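Local coordinates for hypothetical protein (Ralstonia eutropha, PDB 2OPK), which is of unknown function but has a cupin fold and may be a sugar-phosphate isomerase of the mannose-6-phosphate isomerase kind, at residues 37-45 with 91-99; 53-64 with 100-111. One frame throughout, in Å; residues are numbered along the deposited sequence.

Contact 1. Residues 37-45 with 91-99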
ATOM      1  N   ILE B  37      10.613  -0.438   8.045  1.00 13.64           N
ATOM      2  CA  ILE B  37      10.503   0.120   9.383  0.50 13.57           C
ATOM      3  C   ILE B  37      11.717   1.008   9.639  1.00 14.76           C
ATOM      4  O   ILE B  37      12.875   0.518   9.700  1.00 10.61           O
ATOM      5  CB  ILE B  37      10.441  -0.980  10.473  0.50 14.84           C
ATOM      6  CG1 ILE B  37       9.377  -2.043  10.135  0.50 18.45           C
ATOM      7  CG2 ILE B  37      10.189  -0.373  11.849  0.50 11.57           C
ATOM      8  CD1 ILE B  37       7.961  -1.531  10.106  0.50 23.62           C
ATOM      9  N   SER B  38      11.454   2.309   9.768  1.00 15.53           N
ATOM     10  CA  SER B  38      12.464   3.291  10.093  1.00 15.63           C
ATOM     11  C   SER B  38      12.282   3.687  11.528  1.00 16.58           C
ATOM     12  O   SER B  38      11.177   3.638  12.088  1.00 14.15           O
ATOM     13  CB  SER B  38      12.322   4.534   9.223  1.00 16.59           C
ATOM     14  OG  SER B  38      12.376   4.222   7.842  1.00 18.80           O
ATOM     15  N   ASN B  39      13.392   4.081  12.122  1.00 18.37           N
ATOM     16  CA  ASN B  39      13.413   4.619  13.483  1.00 17.36           C
ATOM     17  C   ASN B  39      14.377   5.793  13.490  1.00 19.33           C
ATOM     18  O   ASN B  39      15.392   5.767  14.194  1.00 18.55           O
ATOM     19  CB  ASN B  39      13.873   3.564  14.489  1.00 16.84           C
ATOM     20  CG  ASN B  39      12.768   2.627  14.879  1.00 16.41           C
ATOM     21  OD1 ASN B  39      11.912   2.985  15.688  1.00 14.47           O
ATOM     22  ND2 ASN B  39      12.790   1.404  14.316  1.00 16.63           N
ATOM     23  N   GLY B  40      14.079   6.795  12.660  1.00 17.84           N
ATOM     24  CA  GLY B  40      14.863   8.024  12.646  1.00 18.85           C
ATOM     25  C   GLY B  40      16.057   8.086  11.728  1.00 18.49           C
ATOM     26  O   GLY B  40      16.730   9.115  11.676  1.00 18.47           O
ATOM     27  N   GLN B  41      16.288   7.043  10.950  1.00 19.68           N
ATOM     28  CA  GLN B  41      17.415   7.043  10.009  1.00 18.88           C
ATOM     29  C   GLN B  41      17.098   7.867   8.774  1.00 19.66           C
ATOM     30  O   GLN B  41      15.923   8.064   8.427  1.00 18.09           O
ATOM     31  CB  GLN B  41      17.811   5.620   9.545  1.00 16.23           C
ATOM     32  CG  GLN B  41      18.073   4.647  10.691  1.00 22.18           C
ATOM     33  CD  GLN B  41      16.817   3.896  11.130  1.00 16.70           C
ATOM     34  OE1 GLN B  41      15.739   4.164  10.624  1.00 17.70           O
ATOM     35  NE2 GLN B  41      16.946   2.999  12.104  1.00 13.14           N
ATOM     36  N   ALA B  42      18.167   8.331   8.115  1.00 20.16           N
ATOM     37  CA  ALA B  42      18.086   9.005   6.843  1.00 20.33           C
ATOM     38  C   ALA B  42      19.129   8.395   5.903  1.00 19.21           C
ATOM     39  O   ALA B  42      20.059   7.778   6.345  1.00 20.06           O
ATOM     40  CB  ALA B  42      18.357  10.492   7.042  1.00 21.63           C
ATOM     41  N   SER B  43      18.971   8.568   4.598  1.00 21.04           N
ATOM     42  CA  SER B  43      19.984   8.131   3.643  1.00 20.45           C
ATOM     43  C   SER B  43      21.350   8.769   3.988  1.00 21.91           C
ATOM     44  O   SER B  43      21.416   9.949   4.314  1.00 21.16           O
ATOM     45  CB  SER B  43      19.580   8.517   2.226  1.00 19.96           C
ATOM     46  OG  SER B  43      18.430   7.817   1.843  1.00 16.42           O
ATOM     47  N   PRO B  44      22.436   7.975   3.978  1.00 25.69           N
ATOM     48  CA  PRO B  44      23.733   8.590   4.302  1.00 26.48           C
ATOM     49  C   PRO B  44      24.148   9.667   3.318  1.00 26.80           C
ATOM     50  O   PRO B  44      23.680   9.687   2.185  1.00 24.75           O
ATOM     51  CB  PRO B  44      24.725   7.422   4.220  1.00 29.71           C
ATOM     52  CG  PRO B  44      24.013   6.291   3.554  1.00 27.88           C
ATOM     53  CD  PRO B  44      22.540   6.527   3.693  1.00 25.51           C
ATOM     54  N   PRO B  45      25.020  10.577   3.745  1.00 29.19           N
ATOM     55  CA  PRO B  45      25.497  11.594   2.826  1.00 28.62           C
ATOM     56  C   PRO B  45      26.113  11.016   1.556  1.00 27.75           C
ATOM     57  O   PRO B  45      26.862  10.022   1.594  1.00 28.90           O
ATOM     58  CB  PRO B  45      26.557  12.331   3.649  1.00 31.74           C
ATOM     59  CG  PRO B  45      26.166  12.090   5.072  1.00 30.75           C
ATOM     60  CD  PRO B  45      25.597  10.728   5.095  1.00 30.84           C
ATOM     61  N   HIS B  91      16.612   9.039  -5.885  1.00 23.44           N
ATOM     62  CA  HIS B  91      15.976   9.623  -4.727  1.00 22.67           C
ATOM     63  C   HIS B  91      16.703   9.211  -3.434  1.00 21.17           C
ATOM     64  O   HIS B  91      17.544   8.310  -3.408  1.00 18.76           O
ATOM     65  CB  HIS B  91      14.457   9.304  -4.725  1.00 22.76           C
ATOM     66  CG  HIS B  91      14.108   7.933  -4.212  1.00 25.14           C
ATOM     67  ND1 HIS B  91      14.317   6.779  -4.938  1.00 21.63           N
ATOM     68  CD2 HIS B  91      13.535   7.544  -3.053  1.00 25.44           C
ATOM     69  CE1 HIS B  91      13.915   5.739  -4.234  1.00 26.07           C
ATOM     70  NE2 HIS B  91      13.441   6.175  -3.081  1.00 22.14           N
ATOM     71  N   ARG B  92      16.425   9.947  -2.380  1.00 20.77           N
ATOM     72  CA  ARG B  92      17.015   9.680  -1.094  1.00 20.41           C
ATOM     73  C   ARG B  92      16.027  10.041  -0.006  1.00 19.33           C
ATOM     74  O   ARG B  92      15.111  10.812  -0.248  1.00 17.25           O
ATOM     75  CB  ARG B  92      18.320  10.474  -0.913  1.00 20.34           C
ATOM     76  CG  ARG B  92      18.191  12.000  -1.078  1.00 21.02           C
ATOM     77  CD  ARG B  92      19.549  12.692  -0.884  1.00 25.96           C
ATOM     78  NE  ARG B  92      19.850  12.925   0.533  1.00 31.81           N
ATOM     79  CZ  ARG B  92      20.605  12.153   1.316  1.00 35.62           C
ATOM     80  NH1 ARG B  92      21.263  11.093   0.855  1.00 32.20           N
ATOM     81  NH2 ARG B  92      20.741  12.500   2.593  1.00 40.13           N
ATOM     82  N   VAL B  93      16.231   9.455   1.179  1.00 17.56           N
ATOM     83  CA  VAL B  93      15.451   9.761   2.351  1.00 17.95           C
ATOM     84  C   VAL B  93      16.188  10.872   3.092  1.00 19.25           C
ATOM     85  O   VAL B  93      17.301  10.672   3.581  1.00 16.45           O
ATOM     86  CB  VAL B  93      15.250   8.504   3.233  1.00 16.02           C
ATOM     87  CG1 VAL B  93      14.490   8.861   4.487  1.00 18.01           C
ATOM     88  CG2 VAL B  93      14.501   7.454   2.437  1.00 18.90           C
ATOM     89  N   ALA B  94      15.578  12.062   3.125  1.00 17.42           N
ATOM     90  CA  ALA B  94      16.168  13.208   3.792  1.00 17.16           C
ATOM     91  C   ALA B  94      16.058  13.069   5.334  1.00 16.80           C
ATOM     92  O   ALA B  94      16.971  13.450   6.061  1.00 15.31           O
ATOM     93  CB  ALA B  94      15.509  14.468   3.304  1.00 15.97           C
ATOM     94  N   TRP B  95      14.949  12.507   5.827  1.00 16.08           N
ATOM     95  CA  TRP B  95      14.788  12.252   7.268  1.00 16.89           C
ATOM     96  C   TRP B  95      13.613  11.316   7.499  1.00 16.84           C
ATOM     97  O   TRP B  95      12.770  11.161   6.625  1.00 16.33           O
ATOM     98  CB  TRP B  95      14.541  13.552   8.079  1.00 17.39           C
ATOM     99  CG  TRP B  95      13.150  14.151   7.890  1.00 14.26           C
ATOM    100  CD1 TRP B  95      12.032  13.863   8.618  1.00 16.28           C
ATOM    101  CD2 TRP B  95      12.743  15.112   6.897  1.00 16.74           C
ATOM    102  NE1 TRP B  95      10.943  14.563   8.136  1.00 18.21           N
ATOM    103  CE2 TRP B  95      11.348  15.340   7.082  1.00 18.16           C
ATOM    104  CE3 TRP B  95      13.413  15.807   5.875  1.00 17.26           C
ATOM    105  CZ2 TRP B  95      10.630  16.220   6.293  1.00 18.37           C
ATOM    106  CZ3 TRP B  95      12.693  16.683   5.091  1.00 14.02           C
ATOM    107  CH2 TRP B  95      11.320  16.887   5.302  1.00 18.58           C
ATOM    108  N   THR B  96      13.564  10.725   8.694  1.00 15.37           N
ATOM    109  CA  THR B  96      12.401   9.990   9.186  1.00 15.51           C
ATOM    110  C   THR B  96      12.094  10.492  10.590  1.00 16.07           C
ATOM    111  O   THR B  96      12.949  11.056  11.237  1.00 13.75           O
ATOM    112  CB  THR B  96      12.553   8.428   9.158  1.00 14.30           C
ATOM    113  OG1 THR B  96      13.676   7.983   9.945  1.00 14.46           O
ATOM    114  CG2 THR B  96      12.722   7.944   7.740  1.00 17.15           C
ATOM    115  N   ASP B  97      10.859  10.258  11.039  1.00 17.47           N
ATOM    116  CA  ASP B  97      10.375  10.689  12.339  1.00 16.65           C
ATOM    117  C   ASP B  97      11.353  10.322  13.456  1.00 18.09           C
ATOM    118  O   ASP B  97      11.797   9.150  13.573  1.00 17.12           O
ATOM    119  CB  ASP B  97       8.996  10.065  12.611  1.00 18.01           C
ATOM    120  CG  ASP B  97       8.201  10.809  13.649  1.00 16.56           C
ATOM    121  OD1 ASP B  97       8.602  10.818  14.837  1.00 17.76           O
ATOM    122  OD2 ASP B  97       7.144  11.359  13.272  1.00 20.44           O
ATOM    123  N   GLY B  98      11.697  11.329  14.260  1.00 19.33           N
ATOM    124  CA  GLY B  98      12.615  11.150  15.402  1.00 20.96           C
ATOM    125  C   GLY B  98      11.983  10.701  16.721  1.00 22.08           C
ATOM    126  O   GLY B  98      12.692  10.457  17.697  1.00 21.79           O
ATOM    127  N   GLY B  99      10.663  10.591  16.750  1.00 21.32           N
ATOM    128  CA  GLY B  99       9.936  10.276  17.951  1.00 20.75           C
ATOM    129  C   GLY B  99       9.230   8.959  17.962  1.00 19.96           C
ATOM    130  O   GLY B  99       8.844   8.496  19.023  1.00 20.98           O
TER
HETATM  131  O   HOH W   1      11.033   6.921  12.238  1.00 12.38           O
HETATM  132  O   HOH W   2      16.095  11.333  10.147  1.00 12.90           O
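Ser43 and Val93 meet at the tight end of a contact in which the loop leaving strand 31-38 of a cupin beta-barrel runs along the edge strand 91-96 of the smaller sheet. Two bonds pin them together: Ser43 N donates to Val93 O at 2.9 Å, and Val93 N donates to Ser43 OG at 2.8 Å, the second nearly straight at 163°. With OG swung beside its own backbone N (chi1 -66°), the serine hydroxyl stands in for the carbonyl that a regular strand would offer.

Next to this pair, Arg92 reaches along to the loop. Its chain, bent at chi3, brings the guanidinium edge against two successive carbonyls, NH2 at 3.2 Å from Ser43 O and NH1 at 3.1 Å from Pro44 O. Both nitrogens approach from above the carbonyl planes, away from the lone pairs, and NH1 is also hydrogen-bonded to Phe47 O. The loop is thereby clasped through its backbone carbonyls.

Further along, Ala42 rests its CB on the carbonyls of Val93 and Ala94, and buried Thr96 closes the packed zone. Its methyl CG2 lies against Ser38, whose OG is itself held by Glu20 and Trp104.

The turn at Gly40, by contrast, is exposed to solvent and hydrated, with water supplying links across it. One water accepts from Thr96 N and donates to Gly40 O, bridging the two backbones; another lies 2.7 Å from Asp97 O, probably donating to it, and accepts a weak bond from Gly40 N. Between the hydrated turn and the packed part stands the hydroxyl of Thr96, whose OG1 donates to Gln41 O over 2.7 Å, arriving 18° from the carbonyl plane.

Contact 2. Residues 53-64 with 100-111; sequences QDEWVMVVSGSA and EPTVWLAVHCDA
Two neighbouring antiparallel strands, 54-61 and 102-109, form the middle of the larger sheet of the cupin barrel, their directions 171° apart. Paired backbone bonds join Asp54 with Cys109, Trp56 with Val107 and Met58 with Leu105. The regular pattern then breaks at a classic beta bulge: Val60 N and Ser61 N both donate to Val103 O, at 2.8 and 3.2 Å, so one carbonyl serves two successive residues.

The two faces differ in character. On one, Trp104 is the hub. Its CG sits beside the backbone N (chi1 -46°), and the indole turns across the facing strand. CG2 of Val59 lies over the six-membered ring in a CH-pi contact, 4.0 Å from the centroid, while Val57 CG2 approaches CE3 obliquely at 3.5 Å. Ala64 CB presses on CH2 at 3.3 Å, and the Trp104 side chain comes within about 3 Å of a bound unknown ligand.

Farther along this face, beyond Ala106, Glu55 and His108 lie side by side and point the same way. Carboxylate and imidazole planes are 39° apart, with Glu55 CD 3.5 Å from His108 CE1. Two waters sit in the plane of the imidazole at its edge: one joins ND1 to Asp54 O, and the other donates to Glu55 OE2 while taking a weak bond from NE2. The main partner of NE2 is Glu34.

The opposite face carries Trp56, Met58 (as selenomethionine), Leu105 and Val107. It packs against the second subunit, where Leu105 meets its own counterpart and Asp54 OD2, hydrogen-bonded to His84 of its own chain, also forms a salt bridge with Arg28 of that subunit. One largely apolar face turned to the second subunit and the other turned into the barrel is consistent with a cupin that pairs through its larger sheet.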
ATOM      1  N   GLN B  53      13.916  -0.939 -11.641  1.00 23.49           N
ATOM      2  CA  GLN B  53      12.470  -1.096 -11.431  1.00 22.84           C
ATOM      3  C   GLN B  53      11.825   0.225 -10.974  1.00 21.61           C
ATOM      4  O   GLN B  53      12.490   1.122 -10.435  1.00 20.23           O
ATOM      5  CB  GLN B  53      12.216  -2.143 -10.360  1.00 22.54           C
ATOM      6  CG  GLN B  53      12.476  -3.596 -10.740  1.00 25.84           C
ATOM      7  CD  GLN B  53      12.034  -4.539  -9.632  1.00 25.99           C
ATOM      8  OE1 GLN B  53      12.594  -4.531  -8.526  1.00 27.10           O
ATOM      9  NE2 GLN B  53      11.013  -5.342  -9.915  1.00 31.42           N
ATOM     10  N   ASP B  54      10.522   0.359 -11.224  1.00 20.88           N
ATOM     11  CA  ASP B  54       9.753   1.472 -10.652  1.00 19.08           C
ATOM     12  C   ASP B  54       9.556   1.141  -9.181  1.00 19.58           C
ATOM     13  O   ASP B  54       9.584  -0.027  -8.811  1.00 20.29           O
ATOM     14  CB  ASP B  54       8.376   1.579 -11.293  1.00 19.90           C
ATOM     15  CG  ASP B  54       8.381   2.350 -12.585  1.00 21.93           C
ATOM     16  OD1 ASP B  54       9.440   2.524 -13.224  1.00 23.88           O
ATOM     17  OD2 ASP B  54       7.290   2.821 -12.926  1.00 23.45           O
ATOM     18  N   GLU B  55       9.371   2.165  -8.361  1.00 19.22           N
ATOM     19  CA  GLU B  55       8.998   2.017  -6.953  1.00 19.58           C
ATOM     20  C   GLU B  55       7.814   2.928  -6.662  1.00 19.24           C
ATOM     21  O   GLU B  55       7.747   4.055  -7.181  1.00 21.74           O
ATOM     22  CB  GLU B  55      10.166   2.361  -6.021  1.00 19.31           C
ATOM     23  CG  GLU B  55       9.831   2.127  -4.533  1.00 21.39           C
ATOM     24  CD  GLU B  55      10.973   2.419  -3.571  1.00 23.63           C
ATOM     25  OE1 GLU B  55      12.124   2.653  -4.045  1.00 26.41           O
ATOM     26  OE2 GLU B  55      10.716   2.403  -2.330  1.00 20.55           O
ATOM     27  N   TRP B  56       6.869   2.420  -5.874  1.00 16.31           N
ATOM     28  CA  TRP B  56       5.715   3.165  -5.385  1.00 13.76           C
ATOM     29  C   TRP B  56       5.840   3.004  -3.876  1.00 12.84           C
ATOM     30  O   TRP B  56       5.933   1.888  -3.384  1.00 12.55           O
ATOM     31  CB  TRP B  56       4.397   2.573  -5.927  1.00 13.46           C
ATOM     32  CG  TRP B  56       3.191   3.334  -5.413  1.00 15.34           C
ATOM     33  CD1 TRP B  56       2.591   4.403  -6.001  1.00 17.82           C
ATOM     34  CD2 TRP B  56       2.495   3.120  -4.178  1.00 15.14           C
ATOM     35  NE1 TRP B  56       1.558   4.868  -5.205  1.00 18.19           N
ATOM     36  CE2 TRP B  56       1.492   4.106  -4.081  1.00 13.77           C
ATOM     37  CE3 TRP B  56       2.613   2.183  -3.147  1.00 17.85           C
ATOM     38  CZ2 TRP B  56       0.641   4.187  -3.009  1.00 19.16           C
ATOM     39  CZ3 TRP B  56       1.746   2.269  -2.080  1.00 17.75           C
ATOM     40  CH2 TRP B  56       0.782   3.251  -2.020  1.00 18.43           C
ATOM     41  N   VAL B  57       5.878   4.094  -3.133  1.00 15.18           N
ATOM     42  CA  VAL B  57       6.163   4.007  -1.694  1.00 13.41           C
ATOM     43  C   VAL B  57       5.307   4.987  -0.934  1.00 16.37           C
ATOM     44  O   VAL B  57       5.130   6.126  -1.363  1.00 16.58           O
ATOM     45  CB  VAL B  57       7.684   4.230  -1.400  1.00 17.39           C
ATOM     46  CG1 VAL B  57       8.191   5.617  -1.909  1.00 15.77           C
ATOM     47  CG2 VAL B  57       7.990   4.050   0.061  1.00 17.59           C
HETATM   48  N   MSE B  58       4.771   4.532   0.197  1.00 14.90           N
HETATM   49  CA  MSE B  58       3.895   5.333   1.015  1.00 16.82           C
HETATM   50  C   MSE B  58       4.236   5.251   2.494  1.00 14.65           C
HETATM   51  O   MSE B  58       4.551   4.182   3.005  1.00 11.91           O
HETATM   52  CB  MSE B  58       2.450   4.843   0.841  1.00 15.18           C
HETATM   53  CG  MSE B  58       1.381   5.732   1.507  1.00 21.38           C
HETATM   54 SE   MSE B  58      -0.454   5.053   1.197  0.75 21.54          SE
HETATM   55  CE  MSE B  58      -0.182   3.373   1.747  1.00  4.07           C
ATOM     56  N   VAL B  59       4.092   6.380   3.178  1.00 12.91           N
ATOM     57  CA  VAL B  59       4.226   6.430   4.653  1.00 14.19           C
ATOM     58  C   VAL B  59       2.885   6.030   5.207  1.00 13.98           C
ATOM     59  O   VAL B  59       1.877   6.615   4.844  1.00 12.44           O
ATOM     60  CB  VAL B  59       4.575   7.834   5.158  1.00 14.50           C
ATOM     61  CG1 VAL B  59       4.636   7.843   6.671  1.00 14.93           C
ATOM     62  CG2 VAL B  59       5.915   8.318   4.529  1.00 16.91           C
ATOM     63  N   VAL B  60       2.877   5.025   6.073  1.00 13.48           N
ATOM     64  CA  VAL B  60       1.648   4.519   6.684  1.00 15.08           C
ATOM     65  C   VAL B  60       1.536   4.953   8.151  1.00 15.80           C
ATOM     66  O   VAL B  60       0.423   5.146   8.670  1.00 15.82           O
ATOM     67  CB  VAL B  60       1.576   2.976   6.535  1.00 16.71           C
ATOM     68  CG1 VAL B  60       0.229   2.487   6.860  1.00 24.21           C
ATOM     69  CG2 VAL B  60       1.845   2.579   5.104  1.00 19.33           C
ATOM     70  N   SER B  61       2.679   5.080   8.819  1.00 12.90           N
ATOM     71  CA  SER B  61       2.746   5.623  10.159  1.00 13.87           C
ATOM     72  C   SER B  61       4.052   6.369  10.304  1.00 14.26           C
ATOM     73  O   SER B  61       4.976   6.159   9.527  1.00 13.58           O
ATOM     74  CB  SER B  61       2.640   4.550  11.243  1.00 13.66           C
ATOM     75  OG  SER B  61       3.691   3.606  11.115  1.00 19.64           O
ATOM     76  N   GLY B  62       4.122   7.261  11.299  1.00 14.42           N
ATOM     77  CA  GLY B  62       5.303   8.122  11.435  1.00 14.53           C
ATOM     78  C   GLY B  62       5.324   9.235  10.396  1.00 12.15           C
ATOM     79  O   GLY B  62       4.292   9.802  10.075  1.00 12.79           O
ATOM     80  N   SER B  63       6.508   9.616   9.950  1.00 11.59           N
ATOM     81  CA  SER B  63       6.666  10.747   9.032  1.00 14.30           C
ATOM     82  C   SER B  63       8.055  10.726   8.422  1.00 15.04           C
ATOM     83  O   SER B  63       8.972  10.100   8.965  1.00 13.87           O
ATOM     84  CB  SER B  63       6.438  12.112   9.720  1.00 15.63           C
ATOM     85  OG  SER B  63       7.396  12.371  10.732  1.00 17.88           O
ATOM     86  N   ALA B  64       8.209  11.444   7.317  1.00 14.04           N
ATOM     87  CA  ALA B  64       9.466  11.462   6.591  1.00 15.13           C
ATOM     88  C   ALA B  64       9.580  12.637   5.627  1.00 15.85           C
ATOM     89  O   ALA B  64       8.648  13.415   5.424  1.00 18.55           O
ATOM     90  CB  ALA B  64       9.613  10.105   5.781  1.00 16.79           C
ATOM     91  N   GLU B 100       9.025   8.362  16.792  1.00 21.08           N
ATOM     92  CA  GLU B 100       8.363   7.073  16.714  1.00 18.93           C
ATOM     93  C   GLU B 100       8.768   6.352  15.451  1.00 18.16           C
ATOM     94  O   GLU B 100       9.364   6.956  14.529  1.00 16.97           O
ATOM     95  CB  GLU B 100       6.857   7.237  16.713  1.00 18.28           C
ATOM     96  CG  GLU B 100       6.295   8.032  15.534  1.00 23.51           C
ATOM     97  CD  GLU B 100       4.763   8.154  15.588  1.00 23.08           C
ATOM     98  OE1 GLU B 100       4.096   7.136  15.849  1.00 31.47           O
ATOM     99  OE2 GLU B 100       4.232   9.240  15.338  1.00 24.48           O
ATOM    100  N   PRO B 101       8.489   5.034  15.415  1.00 16.40           N
ATOM    101  CA  PRO B 101       8.732   4.361  14.133  1.00 16.34           C
ATOM    102  C   PRO B 101       7.969   4.945  12.944  1.00 14.34           C
ATOM    103  O   PRO B 101       6.849   5.437  13.081  1.00 14.39           O
ATOM    104  CB  PRO B 101       8.297   2.895  14.397  1.00 16.72           C
ATOM    105  CG  PRO B 101       8.351   2.714  15.826  1.00 12.98           C
ATOM    106  CD  PRO B 101       8.044   4.084  16.459  1.00 15.82           C
ATOM    107  N   THR B 102       8.611   4.902  11.786  1.00 15.63           N
ATOM    108  CA  THR B 102       8.004   5.251  10.536  1.00 14.52           C
ATOM    109  C   THR B 102       7.875   3.921   9.776  1.00 15.31           C
ATOM    110  O   THR B 102       8.882   3.260   9.482  1.00 12.03           O
ATOM    111  CB  THR B 102       8.830   6.274   9.757  1.00 14.26           C
ATOM    112  OG1 THR B 102       8.869   7.507  10.475  1.00 14.23           O
ATOM    113  CG2 THR B 102       8.214   6.552   8.401  1.00 14.10           C
ATOM    114  N   VAL B 103       6.635   3.514   9.529  1.00 13.65           N
ATOM    115  CA  VAL B 103       6.355   2.298   8.764  1.00 15.69           C
ATOM    116  C   VAL B 103       5.901   2.682   7.375  1.00 13.66           C
ATOM    117  O   VAL B 103       4.983   3.504   7.221  1.00 14.25           O
ATOM    118  CB  VAL B 103       5.236   1.420   9.438  1.00 17.55           C
ATOM    119  CG1 VAL B 103       4.966   0.174   8.605  1.00 16.62           C
ATOM    120  CG2 VAL B 103       5.629   1.065  10.881  1.00 18.30           C
ATOM    121  N   TRP B 104       6.532   2.078   6.372  1.00 14.39           N
ATOM    122  CA  TRP B 104       6.247   2.346   4.959  1.00 14.24           C
ATOM    123  C   TRP B 104       5.747   1.093   4.282  1.00 14.18           C
ATOM    124  O   TRP B 104       6.021  -0.015   4.737  1.00 11.63           O
ATOM    125  CB  TRP B 104       7.494   2.691   4.189  1.00 13.84           C
ATOM    126  CG  TRP B 104       8.461   3.685   4.776  1.00 13.10           C
ATOM    127  CD1 TRP B 104       9.233   3.517   5.863  1.00 15.17           C
ATOM    128  CD2 TRP B 104       8.781   4.980   4.246  1.00 12.07           C
ATOM    129  NE1 TRP B 104      10.022   4.623   6.062  1.00 17.10           N
ATOM    130  CE2 TRP B 104       9.757   5.543   5.086  1.00 14.21           C
ATOM    131  CE3 TRP B 104       8.321   5.723   3.153  1.00 13.84           C
ATOM    132  CZ2 TRP B 104      10.310   6.807   4.847  1.00 15.63           C
ATOM    133  CZ3 TRP B 104       8.867   6.966   2.902  1.00 15.85           C
ATOM    134  CH2 TRP B 104       9.840   7.509   3.751  1.00 16.47           C
ATOM    135  N   LEU B 105       5.052   1.298   3.170  1.00 13.58           N
ATOM    136  CA  LEU B 105       4.652   0.217   2.268  1.00 14.74           C
ATOM    137  C   LEU B 105       5.283   0.561   0.949  1.00 13.62           C
ATOM    138  O   LEU B 105       5.122   1.688   0.460  1.00 16.44           O
ATOM    139  CB  LEU B 105       3.134   0.160   2.119  1.00 15.18           C
ATOM    140  CG  LEU B 105       2.615  -0.993   1.257  1.00 15.48           C
ATOM    141  CD1 LEU B 105       2.861  -2.357   1.919  1.00 15.18           C
ATOM    142  CD2 LEU B 105       1.146  -0.785   1.026  1.00 29.24           C
ATOM    143  N   ALA B 106       6.040  -0.376   0.389  1.00 14.66           N
ATOM    144  CA  ALA B 106       6.779  -0.140  -0.828  1.00 15.20           C
ATOM    145  C   ALA B 106       6.521  -1.239  -1.853  1.00 16.68           C
ATOM    146  O   ALA B 106       6.457  -2.430  -1.504  1.00 16.34           O
ATOM    147  CB  ALA B 106       8.268  -0.007  -0.526  1.00 15.92           C
ATOM    148  N   VAL B 107       6.355  -0.823  -3.112  1.00 16.10           N
ATOM    149  CA  VAL B 107       6.108  -1.754  -4.218  1.00 16.12           C
ATOM    150  C   VAL B 107       7.162  -1.510  -5.279  1.00 17.90           C
ATOM    151  O   VAL B 107       7.391  -0.387  -5.687  1.00 18.68           O
ATOM    152  CB  VAL B 107       4.700  -1.631  -4.829  1.00 17.05           C
ATOM    153  CG1 VAL B 107       4.424  -2.727  -5.907  1.00 15.77           C
ATOM    154  CG2 VAL B 107       3.608  -1.677  -3.714  1.00 15.84           C
ATOM    155  N   HIS B 108       7.821  -2.592  -5.676  1.00 17.38           N
ATOM    156  CA  HIS B 108       8.832  -2.592  -6.695  1.00 18.10           C
ATOM    157  C   HIS B 108       8.303  -3.386  -7.861  1.00 17.43           C
ATOM    158  O   HIS B 108       7.835  -4.494  -7.696  1.00 16.59           O
ATOM    159  CB  HIS B 108      10.110  -3.222  -6.118  1.00 17.75           C
ATOM    160  CG  HIS B 108      10.669  -2.476  -4.936  1.00 21.84           C
ATOM    161  ND1 HIS B 108      11.532  -1.401  -5.063  1.00 18.67           N
ATOM    162  CD2 HIS B 108      10.460  -2.635  -3.603  1.00 25.83           C
ATOM    163  CE1 HIS B 108      11.843  -0.947  -3.860  1.00 21.46           C
ATOM    164  NE2 HIS B 108      11.215  -1.683  -2.958  1.00 22.25           N
ATOM    165  N   CYS B 109       8.349  -2.809  -9.050  1.00 18.89           N
ATOM    166  CA  CYS B 109       7.853  -3.482 -10.227  1.00 19.85           C
ATOM    167  C   CYS B 109       8.559  -3.020 -11.500  1.00 24.05           C
ATOM    168  O   CYS B 109       9.315  -2.032 -11.478  1.00 23.74           O
ATOM    169  CB  CYS B 109       6.359  -3.238 -10.341  1.00 20.98           C
ATOM    170  SG  CYS B 109       5.939  -1.557 -10.678  1.00 26.54           S
ATOM    171  N   ASP B 110       8.283  -3.707 -12.614  1.00 28.95           N
ATOM    172  CA  ASP B 110       8.920  -3.414 -13.913  1.00 32.79           C
ATOM    173  C   ASP B 110       8.667  -1.995 -14.358  1.00 33.06           C
ATOM    174  O   ASP B 110       7.619  -1.421 -14.036  1.00 37.30           O
ATOM    175  CB  ASP B 110       8.425  -4.375 -15.010  1.00 34.80           C
ATOM    176  CG  ASP B 110       8.862  -5.827 -14.773  1.00 41.47           C
ATOM    177  OD1 ASP B 110       9.915  -6.064 -14.143  1.00 46.33           O
ATOM    178  OD2 ASP B 110       8.135  -6.744 -15.211  1.00 57.77           O
ATOM    179  N   ALA B 111       9.619  -1.414 -15.085  1.00 32.01           N
ATOM    180  CA  ALA B 111       9.416  -0.080 -15.653  1.00 33.22           C
ATOM    181  C   ALA B 111       8.413  -0.210 -16.806  1.00 37.64           C
ATOM    182  O   ALA B 111       7.794   0.780 -17.224  1.00 41.52           O
ATOM    183  CB  ALA B 111      10.709   0.490 -16.127  1.00 34.16           C
TER
HETATM  184  O   HOH W   3      12.360  -0.386  -7.299  1.00 32.42           O
HETATM  185  O   HOH W   4      12.072   0.574  -0.891  1.00 27.93           O

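In the fold
From the N terminus, the chain passes through strand 31-38 into the loop of contact 1, then strand 54-61, strands 64-68 and 75-77 of the smaller sheet, back to strand 81-85 of the larger, and on to 91-96 and 102-109. Contact 1 closes the loop from 37-45 to 91-99; contact 2 closes that from 53-64 to 100-111. Their segments alternate, so the two closures cross. Contact 2 lies within the larger sheet, where Ser38 N and Thr102 O are also probably hydrogen-bonded, whereas contact 1, with the probable hydrogen bond of Asp97 OD2 and Ser63 OG, joins that sheet to the edge of the smaller one at one end of the barrel.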